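Local atomic coordinates of insecticidal crystal protein Cry35Ab1 (Bacillus thuringiensis, PDB entry 4JP0), a protein that serves as one component of a binary insecticidal toxin active on western corn rootworm, with the larval midgut epithelium as its probable target. Residues A[7-12]-A[16-21]; A[45-50]-A[68-73]; A[80-83]-A[88-91]; A[101-104]-A[108-111]; A[125-128]-A[132-135]. All coordinates share one frame; numbering follows the deposited sequence.

Contact 1. Residues A[7-12]-A[16-21]; sequences VYEISN and GLYAAT
Ile-10 O is met by two groups of the opposing strand: Ala-19 N donates an almost straight hydrogen bond (2.8 Å, 168°), and Tyr-18 CA makes a C-H...O contact 3.3 Å away. One step further on, Asn-12 N bonds to Leu-17 O at 2.9 Å, so these two bonds flank the single bridge between Ser-11 and Tyr-18. The turn is then closed by a more bent bond from Gly-16 N to Asn-12 O. A water beside the bridge accepts from Ile-10 N and donates to Ala-19 O. In the beta-trefoil of this ricin-B-like domain, strand 6-12 belongs to the barrel and strand 18-22 to a hairpin next to it; the short strand axes come within 4.7 Å and run at 120°, so the pairing is brief. On the outer side the Tyr-18 ring lies across Ser-11, whose CB sits over the ring centre, 3.6 Å from the centroid, in a CH-pi contact. With CG opposite the carbonyl carbon (chi1 -70°), the tyrosine ring reaches back over strand 7-12 and also touches the Glu-9 side chain, while its OH bonds to Lys-35. On the other side, Ile-10 CB packs 4.2 Å from Ala-19 CB.

Contact 2. Residues A[45-50]-A[68-73]; sequences LKWFLF and KVWNVN
Trp-47 and Trp-70 meet across two strands that are not paired with each other: even the nearest alpha carbons, Trp-47 CA and Val-69 CA, are 9.0 Å apart, and the gap is spanned by the two indoles. Strand 43-52 belongs to the beta-trefoil barrel, whereas strand 69-73 forms a separate hairpin with strand 76-80. The CB of Trp-47 is directed at the hairpin, and its indole presents a face. Trp-70 leaves its backbone across the line of approach, but with CG opposite the carbonyl carbon (chi1 -75°) and a small chi2 of 20° its five-membered ring swings round and brings an edge forward. The result is a T-shaped stack, with planes 77° apart and 4.4 Å between the centroids of the six-membered ring of Trp-47 and the five-membered ring of Trp-70. NE1 of Trp-70 leads, 3.2 Å above the plane of Trp-47 and 3.2 Å from its CZ3; CD1 of Trp-70 follows, 3.7 Å from the same CZ3 atom. Ile-10 of strand 6-12 packs against both indoles, and Val-79 packs on Trp-70. The NE1 of Trp-47 is engaged away from the stack, bonded to Ala-19 O. Both residues are buried, so the polar N-H of Trp-70 has to be accommodated inside an aromatic interior. Its position over the benzene ring of Trp-47 is consistent with an N-H...pi interaction, in which the electron-rich face would probably offset part of the cost of burying the donor.

Contact 3. Residues A[80-83]-A[88-91]; sequences STYS and IQKW
Gln-89 gives up most of the surface lost here, reaching with its extended side chain to the extended backbone of residues 80-83, at the start of the loop after strand 76-80, where the amide meets the backbone as a second peptide group would. OE1 of Gln-89 accepts from Ser-83 N at 2.9 Å, nearly straight (169°) and in the carbonyl plane on a lone pair. NE2 of Gln-89 donates to Thr-81 O at 3.1 Å; the oxygen lies in the amide plane, but the nitrogen stands above the plane of the Thr-81 carbonyl. Ser-83 and Tyr-82 bury smaller areas around the same oxygen: Tyr-82 CD1 comes to 3.4 Å from Gln-89 OE1, its ring inclined 28° to the amide. The tyrosine then runs on past the glutamine to bond its OH to Glu-270. Gln-89, Lys-90 and Trp-91 form the Gln-X-Trp motif of ricin-B-type beta-trefoils, in which the tryptophan heads for the barrel interior while the glutamine fastens the preceding loop. A second acceptor, Asn-71 OD1 on strand 69-73, also binds NE2 of Gln-89. With donors and acceptors so placed, the amide can be oriented in one sense only: the nitrogen serves two acceptors, the oxygen takes a backbone N-H, and rotation about the CG-CD bond is fixed.

Contact 4. Residues A[101-104]-A[108-111]; sequences VIQS and KVLT
Val-101 holds CG1 opposite its backbone N (chi1 170°), while Val-109 turns its own CG1 opposite the carbonyl carbon (chi1 -58°); these choices bring the two methyls together, Val-101 CG1 to Val-109 CG1, at a tight 3.5 Å. Gln-103 follows along the same face, its CB 3.9 Å from Val-109 CG1, before its extended chain carries OE1 to Lys-94. The opposite face is built differently. Ile-102 and Leu-110 run side by side, pointing the same way, and Ile-102 CD1 touches Leu-110 CD2 at 3.8 Å. This pair faces the hydrophobic interior, where Ile-102 meets Trp-91 and Leu-110 meets Trp-70. Between the two faces lies the backbone pairing, a single bridge of Gln-103 with Val-109. It is bracketed by hydrogen bonds from Leu-110 N to Ile-102 O and from Ser-104 N to Lys-108 O, each 2.8 Å long. Beyond the first of these the strands part, and a water takes over, accepting from Ile-102 N and donating to Leu-110 O. Within segment 108-111, Thr-111 OG1 loops back to donate to Val-109 O. At the other end Lys-108 turns outward to a salt bridge with Asp-75. The short axes approach to 4.7 Å but diverge at 121°, so only a few residues can pair. Such a brief meeting is typical of the beta-trefoil: strand 99-104 contributes to the barrel, and strand 109-112 leaves it to form a hairpin with strand 121-124.

Contact 5. Residues A[125-128]-A[132-135]; sequences DESS and NQQW
Gln-133 opens a Gln-X-Trp motif of the ricin-B-type beta-trefoil, completed by Gln-134 and Trp-135, and its amide grips the chain at residues 125-127 through two backbone bonds. NE2 of Gln-133 donates to Asp-125 O at 3.0 Å; the oxygen lies in the amide plane, although the donor stands well above the Asp-125 carbonyl plane. Ser-127 N donates to Gln-133 OE1, also at 3.0 Å, nearly straight (172°) and on a lone pair. Ser-127 OG, held between its own N and carbonyl carbon (chi1 62°), approaches the same OE1 of Gln-133 to 3.5 Å. Glu-126, bridged between the two bonds, brings CG to 3.9 Å from Gln-133 OE1, and its carboxylate is turned 76° from the amide as it goes on to a salt bridge with Lys-94. Behind this first shell, the extended chain of Gln-133 beyond CG gives the amide its reach, and Thr-111 OG1 bonds to NE2 from the neighbouring strand, so that nitrogen has two partners that keep the amide from flipping. Val-109 packs along the glutamine. A water finishes the grip on OE1: it donates one proton to Gln-133 OE1 at 2.9 Å and the other to Ser-127 O at 2.7 Å.

How the contacts relate
All five contacts lie in the beta-trefoil region of this elongated toxin. Contacts 1 and 4 repeat one junction, barrel strand to hairpin, with centres 14 Å apart; they touch where Ile-10 CG2 packs 4.0 Å from Ile-102 CD1. Contacts 3 and 5 repeat the Gln-X-Trp loop 21 Å apart without touching. Each junction is tied to a tryptophan: Trp-47 NE1 of contact 2 lies 3.3 Å from Ala-19 O of contact 1, and Trp-135 NE1 of contact 5 lies 3.0 Å from Leu-110 O of contact 4, both probable hydrogen bonds. Contact 2 lies beside both, its centre 11 Å from that of contact 1 and 13 Å from that of contact 4, and Trp-70 CZ3 meets Leu-110 CD2 at 3.7 Å.

Contact 1. Residues A[7-12]-A[16-21]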
# COMPACT_ATOMS: atom_id res chain seq x y z
N VAL A 7 4.43 -11.97 19.59
CA VAL A 7 4.91 -11.08 20.63
C VAL A 7 6.13 -11.82 21.23
O VAL A 7 6.02 -12.98 21.62
CB VAL A 7 3.83 -10.89 21.76
CG1 VAL A 7 4.38 -9.99 22.85
CG2 VAL A 7 2.54 -10.28 21.17
N TYR A 8 7.27 -11.15 21.28
CA TYR A 8 8.50 -11.77 21.72
C TYR A 8 9.03 -11.15 22.98
O TYR A 8 8.83 -9.98 23.21
CB TYR A 8 9.57 -11.51 20.66
CG TYR A 8 9.43 -12.28 19.38
CD1 TYR A 8 8.95 -11.67 18.22
CD2 TYR A 8 9.80 -13.62 19.32
CE1 TYR A 8 8.86 -12.40 17.03
CE2 TYR A 8 9.69 -14.35 18.13
CZ TYR A 8 9.24 -13.72 17.00
OH TYR A 8 9.16 -14.41 15.82
N GLU A 9 9.75 -11.93 23.77
CA GLU A 9 10.55 -11.37 24.86
C GLU A 9 11.97 -11.52 24.36
O GLU A 9 12.29 -12.50 23.68
CB GLU A 9 10.35 -12.18 26.16
CG GLU A 9 8.99 -11.88 26.77
CD GLU A 9 8.71 -12.66 28.03
OE1 GLU A 9 9.45 -13.63 28.34
OE2 GLU A 9 7.75 -12.29 28.71
N ILE A 10 12.83 -10.58 24.66
CA ILE A 10 14.23 -10.62 24.15
C ILE A 10 15.18 -10.66 25.34
O ILE A 10 15.16 -9.79 26.19
CB ILE A 10 14.52 -9.38 23.27
CG1 ILE A 10 13.62 -9.38 22.04
CG2 ILE A 10 15.96 -9.34 22.82
CD1 ILE A 10 13.74 -8.06 21.24
N SER A 11 15.98 -11.71 25.43
CA SER A 11 16.87 -11.88 26.58
C SER A 11 18.32 -12.09 26.17
O SER A 11 18.59 -12.60 25.08
CB SER A 11 16.40 -13.05 27.48
OG SER A 11 16.35 -14.27 26.77
N ASN A 12 19.24 -11.74 27.05
CA ASN A 12 20.63 -11.83 26.72
C ASN A 12 21.24 -13.22 26.98
O ASN A 12 21.00 -13.86 28.03
CB ASN A 12 21.41 -10.80 27.51
CG ASN A 12 22.87 -10.74 27.08
OD1 ASN A 12 23.75 -11.25 27.76
ND2 ASN A 12 23.12 -10.11 25.93
N GLY A 16 21.24 -13.42 30.94
CA GLY A 16 19.88 -13.93 31.15
C GLY A 16 18.82 -12.88 31.47
O GLY A 16 17.67 -13.22 31.81
N LEU A 17 19.19 -11.61 31.34
CA LEU A 17 18.29 -10.48 31.59
C LEU A 17 17.45 -10.16 30.38
O LEU A 17 17.85 -10.51 29.27
CB LEU A 17 19.11 -9.28 32.04
CG LEU A 17 19.94 -9.48 33.32
CD1 LEU A 17 20.65 -8.15 33.62
CD2 LEU A 17 19.03 -9.92 34.49
N TYR A 18 16.27 -9.55 30.58
CA TYR A 18 15.35 -9.25 29.48
C TYR A 18 15.28 -7.76 29.13
O TYR A 18 15.20 -6.91 30.02
CB TYR A 18 13.95 -9.72 29.84
CG TYR A 18 13.84 -11.24 29.86
CD1 TYR A 18 14.37 -12.00 30.90
CD2 TYR A 18 13.21 -11.90 28.83
CE1 TYR A 18 14.27 -13.43 30.90
CE2 TYR A 18 13.10 -13.32 28.82
CZ TYR A 18 13.64 -14.06 29.86
OH TYR A 18 13.53 -15.43 29.84
N ALA A 19 15.23 -7.48 27.83
CA ALA A 19 15.11 -6.11 27.37
C ALA A 19 13.76 -5.59 27.86
O ALA A 19 12.72 -6.28 27.72
CB ALA A 19 15.19 -6.07 25.84
N ALA A 20 13.75 -4.36 28.38
CA ALA A 20 12.55 -3.84 29.06
C ALA A 20 12.42 -2.33 28.97
O ALA A 20 13.42 -1.63 28.93
CB ALA A 20 12.63 -4.22 30.53
N THR A 21 11.19 -1.81 28.97
CA THR A 21 10.99 -0.37 29.14
C THR A 21 10.13 -0.16 30.37
O THR A 21 9.40 -1.09 30.78
CB THR A 21 10.23 0.26 27.95
OG1 THR A 21 9.14 -0.57 27.58
CG2 THR A 21 11.07 0.33 26.72
O HOH W 1 12.02 -8.75 26.67

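Contact 2. Residues A[45-50]-A[68-73]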
# COMPACT_ATOMS: atom_id res chain seq x y z
N LEU A 45 8.14 -6.12 28.90
CA LEU A 45 9.14 -6.99 28.27
C LEU A 45 8.70 -7.53 26.91
O LEU A 45 9.38 -8.39 26.35
CB LEU A 45 9.42 -8.22 29.15
CG LEU A 45 9.68 -8.02 30.64
CD1 LEU A 45 10.03 -9.33 31.37
CD2 LEU A 45 10.77 -7.02 30.80
N LYS A 46 7.59 -7.01 26.38
CA LYS A 46 6.96 -7.60 25.19
C LYS A 46 7.23 -6.76 23.98
O LYS A 46 6.94 -5.57 24.01
CB LYS A 46 5.44 -7.73 25.38
CG LYS A 46 5.03 -8.79 26.42
CD LYS A 46 3.52 -8.91 26.53
CE LYS A 46 3.13 -9.83 27.68
NZ LYS A 46 1.66 -10.15 27.67
N TRP A 47 7.72 -7.41 22.93
CA TRP A 47 8.14 -6.72 21.72
C TRP A 47 7.47 -7.36 20.49
O TRP A 47 7.28 -8.59 20.44
CB TRP A 47 9.68 -6.76 21.57
CG TRP A 47 10.31 -6.28 22.78
CD1 TRP A 47 10.97 -7.02 23.73
CD2 TRP A 47 10.30 -4.94 23.25
NE1 TRP A 47 11.38 -6.20 24.75
CE2 TRP A 47 10.95 -4.92 24.49
CE3 TRP A 47 9.76 -3.73 22.75
CZ2 TRP A 47 11.10 -3.74 25.26
CZ3 TRP A 47 9.92 -2.55 23.50
CH2 TRP A 47 10.60 -2.57 24.73
N PHE A 48 7.07 -6.52 19.53
CA PHE A 48 6.46 -7.01 18.29
C PHE A 48 7.33 -6.61 17.12
O PHE A 48 7.71 -5.43 16.99
CB PHE A 48 5.04 -6.43 18.11
CG PHE A 48 4.18 -7.21 17.18
CD1 PHE A 48 3.26 -8.13 17.69
CD2 PHE A 48 4.26 -7.03 15.80
CE1 PHE A 48 2.45 -8.86 16.84
CE2 PHE A 48 3.45 -7.78 14.94
CZ PHE A 48 2.54 -8.69 15.47
N LEU A 49 7.70 -7.59 16.30
CA LEU A 49 8.54 -7.32 15.16
C LEU A 49 7.69 -7.06 13.94
O LEU A 49 6.79 -7.84 13.65
CB LEU A 49 9.40 -8.54 14.85
CG LEU A 49 10.36 -9.03 15.91
CD1 LEU A 49 11.23 -10.14 15.31
CD2 LEU A 49 11.20 -7.87 16.40
N PHE A 50 7.92 -5.95 13.26
CA PHE A 50 7.29 -5.73 11.93
C PHE A 50 8.36 -5.78 10.84
O PHE A 50 9.45 -5.22 11.01
CB PHE A 50 6.59 -4.40 11.88
CG PHE A 50 5.31 -4.34 12.71
CD1 PHE A 50 5.25 -3.58 13.85
CD2 PHE A 50 4.20 -5.06 12.34
CE1 PHE A 50 4.08 -3.48 14.59
CE2 PHE A 50 3.02 -4.99 13.10
CZ PHE A 50 2.97 -4.19 14.21
N LYS A 68 5.54 2.93 20.76
CA LYS A 68 6.76 3.50 20.19
C LYS A 68 7.74 2.33 19.89
O LYS A 68 7.54 1.18 20.33
CB LYS A 68 7.37 4.50 21.14
CG LYS A 68 6.57 5.83 21.25
CD LYS A 68 7.20 6.69 22.31
CE LYS A 68 6.28 7.86 22.72
NZ LYS A 68 6.13 8.89 21.69
N VAL A 69 8.79 2.61 19.13
CA VAL A 69 9.67 1.57 18.65
C VAL A 69 11.12 1.81 19.05
O VAL A 69 11.53 2.93 19.36
CB VAL A 69 9.62 1.51 17.09
CG1 VAL A 69 8.15 1.37 16.60
CG2 VAL A 69 10.22 2.77 16.48
N TRP A 70 11.92 0.75 19.02
CA TRP A 70 13.31 0.91 19.40
C TRP A 70 13.98 1.97 18.52
O TRP A 70 13.84 1.96 17.28
CB TRP A 70 14.09 -0.41 19.35
CG TRP A 70 13.81 -1.39 20.46
CD1 TRP A 70 12.72 -1.44 21.31
CD2 TRP A 70 14.64 -2.48 20.80
NE1 TRP A 70 12.84 -2.53 22.15
CE2 TRP A 70 14.02 -3.17 21.87
CE3 TRP A 70 15.86 -2.94 20.32
CZ2 TRP A 70 14.59 -4.29 22.45
CZ3 TRP A 70 16.41 -4.07 20.90
CH2 TRP A 70 15.77 -4.72 21.95
N ASN A 71 14.75 2.82 19.16
CA ASN A 71 15.29 3.97 18.51
C ASN A 71 16.66 4.23 19.08
O ASN A 71 16.84 4.24 20.28
CB ASN A 71 14.35 5.14 18.83
CG ASN A 71 14.81 6.47 18.27
OD1 ASN A 71 14.49 6.81 17.11
ND2 ASN A 71 15.50 7.28 19.10
N VAL A 72 17.65 4.38 18.21
CA VAL A 72 19.02 4.53 18.67
C VAL A 72 19.44 5.98 18.70
O VAL A 72 19.32 6.71 17.71
CB VAL A 72 19.98 3.77 17.75
CG1 VAL A 72 21.45 3.95 18.19
CG2 VAL A 72 19.59 2.29 17.70
N ASN A 73 19.95 6.41 19.85
CA ASN A 73 20.51 7.76 19.97
C ASN A 73 21.82 7.64 20.71
O ASN A 73 21.84 7.15 21.83
CB ASN A 73 19.60 8.63 20.80
CG ASN A 73 18.34 9.00 20.11
OD1 ASN A 73 17.23 8.87 20.68
ND2 ASN A 73 18.46 9.54 18.89

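Contact 3. Residues A[80-83]-A[88-91]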
# COMPACT_ATOMS: atom_id res chain seq x y z
N SER A 80 10.82 5.47 20.64
CA SER A 80 10.35 6.76 20.12
C SER A 80 9.27 6.53 19.08
O SER A 80 9.13 5.43 18.53
CB SER A 80 11.49 7.54 19.45
OG SER A 80 12.60 7.76 20.30
N THR A 81 8.53 7.58 18.77
CA THR A 81 7.52 7.46 17.73
C THR A 81 8.11 6.95 16.40
O THR A 81 9.09 7.51 15.89
CB THR A 81 6.88 8.84 17.52
OG1 THR A 81 6.29 9.27 18.75
CG2 THR A 81 5.72 8.77 16.52
N TYR A 82 7.47 5.95 15.81
CA TYR A 82 7.95 5.40 14.57
C TYR A 82 8.01 6.48 13.53
O TYR A 82 7.10 7.30 13.41
CB TYR A 82 7.03 4.28 14.07
CG TYR A 82 7.41 3.82 12.68
CD1 TYR A 82 8.68 3.26 12.43
CD2 TYR A 82 6.52 3.94 11.62
CE1 TYR A 82 9.05 2.83 11.16
CE2 TYR A 82 6.88 3.52 10.35
CZ TYR A 82 8.14 2.97 10.13
OH TYR A 82 8.48 2.54 8.87
N SER A 83 9.11 6.50 12.79
CA SER A 83 9.21 7.38 11.64
C SER A 83 9.75 6.58 10.45
O SER A 83 10.85 6.01 10.57
CB SER A 83 10.17 8.53 11.93
OG SER A 83 10.52 9.13 10.68
N ILE A 88 17.60 5.16 12.01
CA ILE A 88 18.02 4.66 13.32
C ILE A 88 16.98 3.84 14.01
O ILE A 88 17.15 3.53 15.18
CB ILE A 88 18.31 5.82 14.25
CG1 ILE A 88 17.00 6.60 14.50
CG2 ILE A 88 19.45 6.69 13.71
CD1 ILE A 88 17.01 7.52 15.79
N GLN A 89 15.85 3.56 13.35
CA GLN A 89 14.89 2.66 13.96
C GLN A 89 14.86 1.32 13.24
O GLN A 89 14.05 0.47 13.56
CB GLN A 89 13.51 3.29 13.95
CG GLN A 89 13.44 4.56 14.82
CD GLN A 89 12.12 5.27 14.68
OE1 GLN A 89 11.34 4.98 13.79
NE2 GLN A 89 11.88 6.23 15.55
N LYS A 90 15.73 1.14 12.25
CA LYS A 90 15.74 -0.14 11.48
C LYS A 90 16.74 -1.17 12.01
O LYS A 90 17.88 -0.83 12.36
CB LYS A 90 16.03 0.13 9.99
CG LYS A 90 15.03 1.09 9.31
CD LYS A 90 15.24 1.09 7.78
CE LYS A 90 16.48 1.87 7.44
NZ LYS A 90 16.78 1.99 5.93
N TRP A 91 16.34 -2.42 12.07
CA TRP A 91 17.20 -3.47 12.63
C TRP A 91 17.34 -4.65 11.70
O TRP A 91 16.45 -4.91 10.87
CB TRP A 91 16.60 -3.97 13.97
CG TRP A 91 16.42 -2.84 14.94
CD1 TRP A 91 15.36 -2.00 15.05
CD2 TRP A 91 17.38 -2.40 15.90
NE1 TRP A 91 15.59 -1.06 16.02
CE2 TRP A 91 16.83 -1.29 16.56
CE3 TRP A 91 18.66 -2.84 16.26
CZ2 TRP A 91 17.50 -0.62 17.59
CZ3 TRP A 91 19.33 -2.18 17.28
CH2 TRP A 91 18.76 -1.07 17.91

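Contact 4. Residues A[101-104]-A[108-111]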
# COMPACT_ATOMS: atom_id res chain seq x y z
N VAL A 101 22.22 -12.11 16.66
CA VAL A 101 22.89 -10.82 16.79
C VAL A 101 21.88 -9.80 16.30
O VAL A 101 21.22 -10.02 15.24
CB VAL A 101 24.16 -10.75 15.91
CG1 VAL A 101 24.73 -9.30 15.84
CG2 VAL A 101 25.21 -11.75 16.43
N ILE A 102 21.69 -8.72 17.06
CA ILE A 102 20.72 -7.70 16.68
C ILE A 102 21.51 -6.49 16.28
O ILE A 102 22.23 -5.90 17.07
CB ILE A 102 19.71 -7.41 17.84
CG1 ILE A 102 18.89 -8.67 18.12
CG2 ILE A 102 18.78 -6.27 17.44
CD1 ILE A 102 18.07 -8.67 19.45
N GLN A 103 21.40 -6.13 15.01
CA GLN A 103 22.26 -5.09 14.47
C GLN A 103 21.46 -3.86 14.02
O GLN A 103 20.46 -3.97 13.28
CB GLN A 103 23.02 -5.66 13.30
CG GLN A 103 23.96 -4.66 12.57
CD GLN A 103 24.78 -5.34 11.50
OE1 GLN A 103 25.51 -6.28 11.79
NE2 GLN A 103 24.65 -4.87 10.26
N SER A 104 21.91 -2.69 14.46
CA SER A 104 21.30 -1.44 14.02
C SER A 104 21.65 -1.13 12.55
O SER A 104 22.65 -1.61 12.00
CB SER A 104 21.79 -0.29 14.93
OG SER A 104 21.44 0.98 14.37
N LYS A 108 26.28 -1.08 14.16
CA LYS A 108 26.64 -1.56 15.50
C LYS A 108 25.64 -2.60 15.97
O LYS A 108 24.55 -2.70 15.40
CB LYS A 108 26.71 -0.40 16.50
CG LYS A 108 27.75 0.66 16.05
CD LYS A 108 28.02 1.75 17.08
CE LYS A 108 28.47 3.05 16.42
NZ LYS A 108 28.90 4.08 17.41
N VAL A 109 25.97 -3.33 17.04
CA VAL A 109 25.11 -4.42 17.47
C VAL A 109 24.77 -4.27 18.93
O VAL A 109 25.53 -3.69 19.71
CB VAL A 109 25.76 -5.82 17.18
CG1 VAL A 109 26.10 -6.03 15.68
CG2 VAL A 109 27.05 -6.04 18.06
N LEU A 110 23.61 -4.81 19.29
CA LEU A 110 23.10 -4.75 20.67
C LEU A 110 24.07 -5.50 21.58
O LEU A 110 24.39 -6.68 21.34
CB LEU A 110 21.76 -5.47 20.71
CG LEU A 110 20.75 -5.03 21.74
CD1 LEU A 110 20.37 -3.57 21.39
CD2 LEU A 110 19.50 -5.98 21.75
N THR A 111 24.50 -4.84 22.65
CA THR A 111 25.49 -5.38 23.58
C THR A 111 25.11 -5.14 25.06
O THR A 111 24.85 -3.99 25.47
CB THR A 111 26.79 -4.67 23.28
OG1 THR A 111 27.11 -4.86 21.89
CG2 THR A 111 27.94 -5.30 24.01
O HOH W 2 23.75 -8.28 19.00

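Contact 5. Residues A[125-128]-A[132-135]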
# COMPACT_ATOMS: atom_id res chain seq x y z
N ASP A 125 30.52 -1.99 18.51
CA ASP A 125 31.02 -2.72 17.36
C ASP A 125 31.00 -4.22 17.61
O ASP A 125 31.30 -4.68 18.71
CB ASP A 125 32.40 -2.23 17.05
CG ASP A 125 32.47 -0.73 17.13
OD1 ASP A 125 31.99 -0.06 16.20
OD2 ASP A 125 32.95 -0.13 18.12
N GLU A 126 30.64 -5.00 16.58
CA GLU A 126 30.57 -6.44 16.75
C GLU A 126 31.96 -7.06 16.94
O GLU A 126 32.94 -6.70 16.22
CB GLU A 126 29.87 -7.08 15.55
CG GLU A 126 29.64 -8.57 15.80
CD GLU A 126 28.78 -9.27 14.77
OE1 GLU A 126 28.27 -8.62 13.83
OE2 GLU A 126 28.63 -10.50 14.90
N SER A 127 32.09 -7.94 17.92
CA SER A 127 33.36 -8.59 18.13
C SER A 127 33.26 -10.08 17.75
O SER A 127 32.17 -10.60 17.52
CB SER A 127 33.90 -8.39 19.55
OG SER A 127 33.01 -8.94 20.47
N SER A 128 34.39 -10.76 17.69
CA SER A 128 34.44 -12.10 17.17
C SER A 128 33.56 -13.07 17.88
O SER A 128 32.75 -13.68 17.26
CB SER A 128 35.85 -12.64 17.16
OG SER A 128 36.62 -11.84 16.34
N ASN A 132 27.97 -11.49 25.20
CA ASN A 132 27.14 -10.34 25.54
C ASN A 132 26.47 -9.66 24.33
O ASN A 132 25.61 -8.79 24.49
CB ASN A 132 27.95 -9.34 26.36
CG ASN A 132 28.18 -9.83 27.81
OD1 ASN A 132 27.26 -9.79 28.63
ND2 ASN A 132 29.37 -10.35 28.09
N GLN A 133 26.82 -10.11 23.14
CA GLN A 133 26.22 -9.61 21.92
C GLN A 133 25.28 -10.67 21.32
O GLN A 133 24.83 -10.54 20.20
CB GLN A 133 27.35 -9.23 20.94
CG GLN A 133 28.11 -7.97 21.45
CD GLN A 133 29.19 -7.52 20.49
OE1 GLN A 133 29.66 -8.30 19.69
NE2 GLN A 133 29.53 -6.23 20.54
N GLN A 134 24.95 -11.70 22.10
CA GLN A 134 24.04 -12.73 21.60
C GLN A 134 22.70 -12.65 22.36
O GLN A 134 22.68 -12.48 23.58
CB GLN A 134 24.62 -14.13 21.74
CG GLN A 134 26.10 -14.30 21.35
CD GLN A 134 26.38 -13.88 19.94
OE1 GLN A 134 25.68 -14.31 19.03
NE2 GLN A 134 27.41 -13.04 19.75
N TRP A 135 21.60 -12.86 21.64
CA TRP A 135 20.25 -12.63 22.17
C TRP A 135 19.30 -13.74 21.77
O TRP A 135 19.41 -14.30 20.67
CB TRP A 135 19.71 -11.29 21.60
CG TRP A 135 20.60 -10.13 21.96
CD1 TRP A 135 21.69 -9.72 21.29
CD2 TRP A 135 20.56 -9.37 23.17
NE1 TRP A 135 22.32 -8.70 21.97
CE2 TRP A 135 21.64 -8.47 23.13
CE3 TRP A 135 19.66 -9.31 24.24
CZ2 TRP A 135 21.88 -7.53 24.15
CZ3 TRP A 135 19.88 -8.37 25.25
CH2 TRP A 135 20.99 -7.49 25.20
O HOH W 3 29.93 -11.12 18.91